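Local coordinates for MccB protein (Escherichia coli, PDB 3H5N) that activates the microcin C7 precursor peptide with ATP, as a bacterial relative of ubiquitin E1 enzymes, to start N-P bond formation in the antibiotic's biosynthesis, at residues 119-124 against 140-145; 127-132 against 296-301; 209-214 against 311-316. One frame throughout, in Å; residues are numbered along the deposited sequence.

Contact 1. Residues 119-124 against 140-145; sequences AKVVIL and SGIGEI
Two backbone hydrogen bonds tie residues 119-124 to 140-145 where two parallel strands start side by side. Val121 N donates a hydrogen bond to Glu144 O at 2.9 Å, a fairly straight one (163° at the hydrogen). Glu144 N reaches back to Ala119 O at 3.2 Å and is more bent, 135° at the hydrogen, although the donor stays in the carbonyl plane. Lys120 thus pairs with Glu144 and Val121 with Ile145. Two CA-H...O contacts accompany them: Lys120 CA lies 3.4 Å from Glu144 O, and Ile145 CA lies as far from Val121 O. The ladder carries on beyond the contact, where Val121 and Ile123 both bond to Ile146.

The strands are the two ends of a beta-alpha-beta unit of the Rossmann-type ThiF fold. Strand 120-124 leads into helix 128-140, Gly141 ends that helix in a Schellman motif at positive phi, and strand 144-149 returns alongside the first.

On the face turned to helix 128-140 the contacts are apolar. Val121 CG2 meets Ile142 CG2 at 3.7 Å, the two branches crossing at a slant. Further along, Ile123 CG1 sits 3.5 Å from Ile145 CG2; that methyl is put there by a chi1 of -57°, which sends CG2 of Ile145 opposite its own backbone N and leaves CG1 beside it. Leu137 of the helix covers Val121, Ile123 and Ile142, while Ala138 packs on Ile145.

Lys120 and Glu144 take the other face. Their extended chains run alongside each other in the same direction, with Lys120 CE 3.9 Å from Glu144 OE2. The ammonium NZ of Lys120 stays 4.3 Å from that oxygen, too far for a salt bridge, so any attraction is probably loose.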
# COMPACT_ATOMS: atom_id res chain seq x y z
N ALA A 119 15.07 11.95 -32.12
CA ALA A 119 14.45 10.75 -32.67
C ALA A 119 12.93 10.79 -32.60
O ALA A 119 12.34 11.55 -31.83
CB ALA A 119 15.00 9.51 -31.98
N LYS A 120 12.30 9.98 -33.44
CA LYS A 120 10.86 9.83 -33.48
C LYS A 120 10.58 8.34 -33.44
O LYS A 120 11.15 7.59 -34.24
CB LYS A 120 10.34 10.42 -34.80
CG LYS A 120 8.84 10.30 -35.03
CD LYS A 120 8.55 10.86 -36.40
CE LYS A 120 7.13 11.30 -36.54
NZ LYS A 120 6.97 12.23 -37.70
N VAL A 121 9.73 7.91 -32.51
CA VAL A 121 9.42 6.49 -32.37
C VAL A 121 7.93 6.25 -32.40
O VAL A 121 7.17 6.85 -31.62
CB VAL A 121 10.03 5.87 -31.09
CG1 VAL A 121 9.74 4.36 -31.04
CG2 VAL A 121 11.55 6.10 -31.07
N VAL A 122 7.52 5.38 -33.31
CA VAL A 122 6.13 4.93 -33.38
C VAL A 122 5.94 3.74 -32.47
O VAL A 122 6.74 2.79 -32.50
CB VAL A 122 5.69 4.58 -34.82
CG1 VAL A 122 4.33 3.88 -34.81
CG2 VAL A 122 5.65 5.84 -35.69
N ILE A 123 4.90 3.83 -31.63
CA ILE A 123 4.48 2.73 -30.77
C ILE A 123 3.23 2.14 -31.42
O ILE A 123 2.13 2.70 -31.30
CB ILE A 123 4.20 3.23 -29.31
CG1 ILE A 123 5.40 4.04 -28.77
CG2 ILE A 123 3.84 2.08 -28.37
CD1 ILE A 123 6.72 3.26 -28.56
N LEU A 124 3.40 1.04 -32.14
CA LEU A 124 2.28 0.38 -32.82
C LEU A 124 1.74 -0.73 -31.91
O LEU A 124 2.26 -1.84 -31.90
CB LEU A 124 2.71 -0.18 -34.18
CG LEU A 124 1.62 -0.73 -35.10
CD1 LEU A 124 0.52 0.34 -35.35
CD2 LEU A 124 2.25 -1.17 -36.39
N SER A 140 13.72 8.30 -20.93
CA SER A 140 15.10 8.36 -21.42
C SER A 140 15.33 9.48 -22.44
O SER A 140 16.46 9.75 -22.84
CB SER A 140 15.57 7.00 -21.93
OG SER A 140 15.73 6.16 -20.79
N GLY A 141 14.26 10.15 -22.83
CA GLY A 141 14.40 11.36 -23.62
C GLY A 141 14.23 11.24 -25.11
O GLY A 141 14.75 12.09 -25.86
N ILE A 142 13.51 10.20 -25.56
CA ILE A 142 13.11 10.13 -26.96
C ILE A 142 12.19 11.33 -27.21
O ILE A 142 11.21 11.54 -26.48
CB ILE A 142 12.48 8.77 -27.33
CG1 ILE A 142 13.57 7.72 -27.55
CG2 ILE A 142 11.68 8.87 -28.64
CD1 ILE A 142 14.37 7.37 -26.32
N GLY A 143 12.54 12.14 -28.21
CA GLY A 143 11.96 13.47 -28.38
C GLY A 143 10.54 13.51 -28.86
O GLY A 143 9.77 14.41 -28.48
N GLU A 144 10.17 12.52 -29.67
CA GLU A 144 8.81 12.40 -30.19
C GLU A 144 8.32 10.95 -30.15
O GLU A 144 8.97 10.04 -30.67
CB GLU A 144 8.70 12.95 -31.62
CG GLU A 144 7.23 13.10 -32.06
CD GLU A 144 7.05 13.88 -33.36
OE1 GLU A 144 8.04 14.45 -33.87
OE2 GLU A 144 5.91 13.92 -33.86
N ILE A 145 7.16 10.75 -29.55
CA ILE A 145 6.55 9.43 -29.50
C ILE A 145 5.14 9.51 -30.06
O ILE A 145 4.33 10.34 -29.63
CB ILE A 145 6.55 8.84 -28.08
CG1 ILE A 145 7.97 8.76 -27.52
CG2 ILE A 145 5.90 7.44 -28.07
CD1 ILE A 145 8.03 8.43 -26.02

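Contact 2. Residues 127-132 against 296-301; sequences GGIGNH and PVNNVA. With ATP (adenosine-5'-triphosphate), chain G.
The imidazole of His132 lies with one face obliquely over the side-chain amide of Asn299. Asn299 ND2 stands 3.0 Å above the ring plane, offset toward the rim near His132 NE2, and ring and amide planes are turned 42° apart. No hydrogen bond forms, since ND2 stands above the ring and off the in-plane direction of NE2. At the ring's edge and in its plane lie Gly128 O and a water. The water is 2.8 Å from His132 NE2 and donates to Asn299 OD1, bridging ring edge and amide. Asn298 OD1 approaches His132 CD2 obliquely at 3.5 Å.

A weak bond of 2.8 Å from Asn299 ND2 to Asn298 OD1 links the two neighbouring amides. With its CG opposite the backbone N, Asn298 extends toward helix 128-140 and lays its amide against the Gly128-Ile129 peptide without hydrogen-bonding to it. As modelled, like faces like: Asn298 ND2 lies by Ile129 N and Asn298 OD1 by Gly128 O. Gly128, without a side chain, leaves room for Asn298 ND2 at 3.1 Å from Gly128 C. Ile129 slides past Asn298 in the opposite direction, and its CD1 reaches Ala301 CB at 3.9 Å. Beyond them Tyr242 of strand 237-243 touches both Ile129 and Asn298, while Ile136 of the second subunit packs on Asn299.

The two short helical segments cross at -53°, their axes 8.8 Å apart. Gly127 is the N-cap of helix 128-140; its carbonyl O accepts from both Asn131 N and Asn131 ND2, which fastens the first turn. At that end Gly128 N donates almost straight (175°) to the alpha-phosphate oxygen O1A of ATP. Gly127 and Gly130 belong to a GxGxxG sequence, the glycine-rich strand-turn-helix of Rossmann-type nucleotide sites.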
# COMPACT_ATOMS: atom_id res chain seq x y z
N GLY A 127 -0.81 -1.79 -25.69
CA GLY A 127 -1.19 -2.70 -24.62
C GLY A 127 -0.05 -2.84 -23.61
O GLY A 127 0.64 -1.86 -23.30
N GLY A 128 0.15 -4.05 -23.12
CA GLY A 128 1.14 -4.29 -22.07
C GLY A 128 2.55 -3.91 -22.48
O GLY A 128 3.29 -3.29 -21.70
N ILE A 129 2.95 -4.30 -23.70
CA ILE A 129 4.30 -4.03 -24.19
C ILE A 129 4.46 -2.54 -24.46
O ILE A 129 5.43 -1.92 -24.02
CB ILE A 129 4.66 -4.87 -25.47
CG1 ILE A 129 4.52 -6.38 -25.21
CG2 ILE A 129 6.05 -4.50 -26.01
CD1 ILE A 129 5.64 -6.96 -24.39
N GLY A 130 3.48 -1.96 -25.17
CA GLY A 130 3.51 -0.54 -25.52
C GLY A 130 3.52 0.39 -24.32
O GLY A 130 4.17 1.43 -24.36
N ASN A 131 2.78 0.04 -23.28
CA ASN A 131 2.79 0.77 -22.01
C ASN A 131 4.24 0.87 -21.50
O ASN A 131 4.77 1.97 -21.29
CB ASN A 131 1.94 0.05 -20.95
CG ASN A 131 0.55 0.66 -20.77
OD1 ASN A 131 0.27 1.30 -19.76
ND2 ASN A 131 -0.34 0.43 -21.73
N HIS A 132 4.87 -0.29 -21.34
CA HIS A 132 6.21 -0.38 -20.73
C HIS A 132 7.33 0.18 -21.59
O HIS A 132 8.22 0.82 -21.05
CB HIS A 132 6.53 -1.81 -20.31
CG HIS A 132 6.03 -2.17 -18.96
ND1 HIS A 132 6.76 -1.95 -17.81
CD2 HIS A 132 4.85 -2.71 -18.57
CE1 HIS A 132 6.06 -2.35 -16.77
NE2 HIS A 132 4.89 -2.80 -17.20
N PRO A 296 5.40 -10.14 -15.30
CA PRO A 296 6.87 -10.30 -15.37
C PRO A 296 7.38 -10.66 -16.77
O PRO A 296 8.40 -10.10 -17.20
CB PRO A 296 7.13 -11.43 -14.38
CG PRO A 296 6.02 -11.25 -13.37
CD PRO A 296 4.83 -11.01 -14.27
N VAL A 297 6.66 -11.53 -17.48
CA VAL A 297 7.03 -11.93 -18.85
C VAL A 297 6.91 -10.76 -19.83
O VAL A 297 7.86 -10.44 -20.56
CB VAL A 297 6.17 -13.14 -19.34
CG1 VAL A 297 6.38 -13.39 -20.81
CG2 VAL A 297 6.51 -14.39 -18.55
N ASN A 298 5.72 -10.14 -19.86
CA ASN A 298 5.49 -8.85 -20.55
C ASN A 298 6.62 -7.84 -20.33
O ASN A 298 7.14 -7.24 -21.29
CB ASN A 298 4.18 -8.22 -20.02
CG ASN A 298 3.89 -6.84 -20.65
OD1 ASN A 298 4.31 -5.78 -20.14
ND2 ASN A 298 3.17 -6.86 -21.76
N ASN A 299 6.98 -7.62 -19.08
CA ASN A 299 7.87 -6.51 -18.72
C ASN A 299 9.29 -6.81 -19.14
O ASN A 299 10.04 -5.91 -19.55
CB ASN A 299 7.84 -6.20 -17.22
CG ASN A 299 6.48 -5.72 -16.72
OD1 ASN A 299 6.36 -5.32 -15.56
ND2 ASN A 299 5.46 -5.75 -17.58
N VAL A 300 9.68 -8.08 -19.05
CA VAL A 300 10.96 -8.50 -19.59
C VAL A 300 11.07 -8.22 -21.09
O VAL A 300 12.02 -7.58 -21.54
CB VAL A 300 11.26 -9.98 -19.30
CG1 VAL A 300 12.50 -10.43 -20.07
CG2 VAL A 300 11.49 -10.18 -17.77
N ALA A 301 10.09 -8.67 -21.87
CA ALA A 301 10.10 -8.43 -23.32
C ALA A 301 10.12 -6.93 -23.64
O ALA A 301 10.92 -6.48 -24.48
CB ALA A 301 8.92 -9.12 -23.97
PG ATP G . -5.44 -8.46 -23.28
O1G ATP G . -6.84 -8.04 -22.89
O2G ATP G . -4.69 -9.19 -22.20
O3G ATP G . -5.30 -9.12 -24.64
PB ATP G . -4.96 -5.96 -24.53
O1B ATP G . -5.59 -4.75 -23.89
O2B ATP G . -5.61 -6.58 -25.75
O3B ATP G . -4.65 -7.06 -23.39
PA ATP G . -2.31 -6.45 -25.45
O1A ATP G . -1.39 -6.61 -24.25
O2A ATP G . -2.82 -7.66 -26.19
O3A ATP G . -3.49 -5.48 -24.97
O5' ATP G . -1.56 -5.50 -26.52
C5' ATP G . -1.98 -5.42 -27.89
C4' ATP G . -2.43 -4.00 -28.15
O4' ATP G . -2.29 -3.74 -29.55
C3' ATP G . -3.90 -3.75 -27.79
O3' ATP G . -4.00 -2.47 -27.14
C2' ATP G . -4.63 -3.74 -29.12
O2' ATP G . -5.73 -2.82 -29.15
C1' ATP G . -3.54 -3.30 -30.09
N9 ATP G . -3.72 -3.92 -31.42
C8 ATP G . -3.81 -5.23 -31.69
N7 ATP G . -3.95 -5.43 -33.03
C5 ATP G . -3.95 -4.22 -33.61
C6 ATP G . -4.07 -3.71 -34.99
N6 ATP G . -4.22 -4.57 -36.01
N1 ATP G . -4.02 -2.37 -35.19
C2 ATP G . -3.86 -1.49 -34.16
N3 ATP G . -3.76 -1.89 -32.88
C4 ATP G . -3.80 -3.21 -32.55
O HOH W 1 4.00 -3.72 -14.72

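Contact 3. Residues 209-214 against 311-316; sequences ADIWVV and KFIGKY
A mainly apolar contact, with no hydrogen bond across it, joins residues 210-211, at the N-terminal side of strand 211-214, to the C-terminal turn of helix 295-314. Phe312 and Ile313 of the helix meet Asp210 and Ile211 beside an inner strand of the central sheet, away from the nucleotide and zinc sites.

Phe312 carries much of it. Its CG lies opposite the backbone N (chi1 176°), which extends the ring toward the strand. The carbonyl oxygen of Asp210 comes to the ring's edge, close to its plane, 3.5 Å from Phe312 CE2; it therefore faces the weakly positive rim of the ring rather than its electron-rich face. Ile211 crosses the same ring at a slant, CD1 standing 3.9 Å from Phe312 CD2, while its CB comes near CE2. The two branches of Ile211 serve different neighbours: CG1 carries CD1 to Phe312, whereas CG2 points to Ile313, 4.4 Å from the CD1 of that residue. This same CD1 of Ile313 also approaches Asp210 CB at 4.3 Å, so the terminal methyl sits by the base of the acidic side chain. The carboxylate itself is engaged elsewhere, Asp210 OD2 accepting a hydrogen bond from Lys120 N.

Lys315, at positive phi, takes the chain out of the helix just beyond the contact, its N still bonded to Lys311 O. Earlier turns of helix 295-314 continue along the strand, with Val309 touching Ile211 and Val213, and Cys305 touching Val213. Ile313 also packs on Val121 of the adjoining strand 120-124, while Trp212 sends its side chain to helix 222-232.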
# COMPACT_ATOMS: atom_id res chain seq x y z
N ALA A 209 9.27 7.00 -39.20
CA ALA A 209 9.92 7.27 -37.92
C ALA A 209 11.29 6.63 -37.89
O ALA A 209 11.63 5.86 -38.79
CB ALA A 209 9.06 6.77 -36.75
N ASP A 210 12.06 6.92 -36.86
CA ASP A 210 13.36 6.29 -36.69
C ASP A 210 13.23 4.78 -36.59
O ASP A 210 14.05 4.06 -37.15
CB ASP A 210 14.10 6.86 -35.48
CG ASP A 210 14.69 8.22 -35.76
OD1 ASP A 210 15.91 8.31 -36.01
OD2 ASP A 210 13.93 9.20 -35.77
N ILE A 211 12.20 4.34 -35.88
CA ILE A 211 11.88 2.93 -35.72
C ILE A 211 10.41 2.79 -35.31
O ILE A 211 9.86 3.70 -34.69
CB ILE A 211 12.83 2.27 -34.64
CG1 ILE A 211 12.76 0.73 -34.68
CG2 ILE A 211 12.54 2.82 -33.27
CD1 ILE A 211 13.81 0.05 -33.82
N TRP A 212 9.78 1.68 -35.68
CA TRP A 212 8.47 1.32 -35.15
C TRP A 212 8.67 0.22 -34.14
O TRP A 212 9.38 -0.77 -34.40
CB TRP A 212 7.57 0.72 -36.22
CG TRP A 212 7.12 1.61 -37.34
CD1 TRP A 212 7.47 2.92 -37.58
CD2 TRP A 212 6.24 1.23 -38.39
NE1 TRP A 212 6.84 3.38 -38.72
CE2 TRP A 212 6.09 2.36 -39.24
CE3 TRP A 212 5.57 0.05 -38.70
CZ2 TRP A 212 5.27 2.33 -40.38
CZ3 TRP A 212 4.76 0.02 -39.83
CH2 TRP A 212 4.62 1.16 -40.66
N VAL A 213 8.02 0.38 -33.00
CA VAL A 213 7.92 -0.66 -32.00
C VAL A 213 6.59 -1.39 -32.17
O VAL A 213 5.52 -0.84 -31.93
CB VAL A 213 8.03 -0.08 -30.55
CG1 VAL A 213 7.76 -1.17 -29.52
CG2 VAL A 213 9.39 0.54 -30.31
N VAL A 214 6.66 -2.66 -32.56
CA VAL A 214 5.46 -3.37 -32.99
C VAL A 214 5.09 -4.46 -32.00
O VAL A 214 5.81 -5.44 -31.85
CB VAL A 214 5.64 -3.99 -34.40
CG1 VAL A 214 4.39 -4.75 -34.82
CG2 VAL A 214 6.01 -2.91 -35.43
N LYS A 311 19.64 1.82 -27.87
CA LYS A 311 20.93 1.51 -28.50
C LYS A 311 20.92 1.69 -30.01
O LYS A 311 21.89 2.16 -30.57
CB LYS A 311 21.38 0.08 -28.16
CG LYS A 311 21.76 -0.07 -26.71
CD LYS A 311 22.16 -1.48 -26.32
CE LYS A 311 22.18 -1.59 -24.81
NZ LYS A 311 22.57 -2.95 -24.35
N PHE A 312 19.82 1.31 -30.68
CA PHE A 312 19.68 1.55 -32.10
C PHE A 312 19.79 3.05 -32.40
O PHE A 312 20.54 3.45 -33.29
CB PHE A 312 18.34 0.98 -32.62
CG PHE A 312 18.07 1.28 -34.07
CD1 PHE A 312 18.86 0.71 -35.07
CD2 PHE A 312 17.04 2.15 -34.44
CE1 PHE A 312 18.61 0.99 -36.41
CE2 PHE A 312 16.80 2.45 -35.79
CZ PHE A 312 17.59 1.85 -36.78
N ILE A 313 19.07 3.87 -31.66
CA ILE A 313 19.10 5.31 -31.86
C ILE A 313 20.36 5.94 -31.27
O ILE A 313 21.03 6.74 -31.93
CB ILE A 313 17.83 5.95 -31.32
CG1 ILE A 313 16.63 5.41 -32.10
CG2 ILE A 313 17.92 7.48 -31.35
CD1 ILE A 313 15.29 5.74 -31.48
N GLY A 314 20.71 5.56 -30.04
CA GLY A 314 21.91 6.09 -29.37
C GLY A 314 23.26 5.74 -29.98
O GLY A 314 24.22 6.49 -29.82
N LYS A 315 23.32 4.58 -30.64
CA LYS A 315 24.50 4.12 -31.39
C LYS A 315 25.74 3.82 -30.58
O LYS A 315 26.82 3.67 -31.13
CB LYS A 315 24.81 5.09 -32.54
CG LYS A 315 23.66 5.15 -33.52
CD LYS A 315 23.92 6.09 -34.64
CE LYS A 315 23.04 5.72 -35.80
NZ LYS A 315 23.13 6.73 -36.88
N TYR A 316 25.58 3.66 -29.27
CA TYR A 316 26.71 3.44 -28.37
C TYR A 316 27.03 1.97 -28.08
O TYR A 316 28.08 1.66 -27.52
CB TYR A 316 26.47 4.20 -27.05
CG TYR A 316 25.31 3.67 -26.27
CD1 TYR A 316 24.01 4.11 -26.54
CD2 TYR A 316 25.49 2.73 -25.26
CE1 TYR A 316 22.92 3.62 -25.84
CE2 TYR A 316 24.42 2.23 -24.54
CZ TYR A 316 23.14 2.69 -24.83
OH TYR A 316 22.08 2.21 -24.14

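Contacts 1 and 3 adjoin in the central sheet, their centres about 9 Å apart: strand 120-124 belongs to the first and its neighbour 211-214 to the other, with Val122 O 2.8 Å from Val213 N. Contact 2 lies about 17 Å from contact 1 and 18 Å from contact 3, centre to centre. Helix 128-140, which follows strand 120-124, brings contacts 1 and 2 together where Ile123 CG2 packs on Gly130 CA at 3.9 Å. Helix 295-314 serves both contacts 2 and 3, near its two ends. Contact 2 touches ATP directly, whereas in contact 1 the side chain of Ile123 is about 9 Å from the nucleotide.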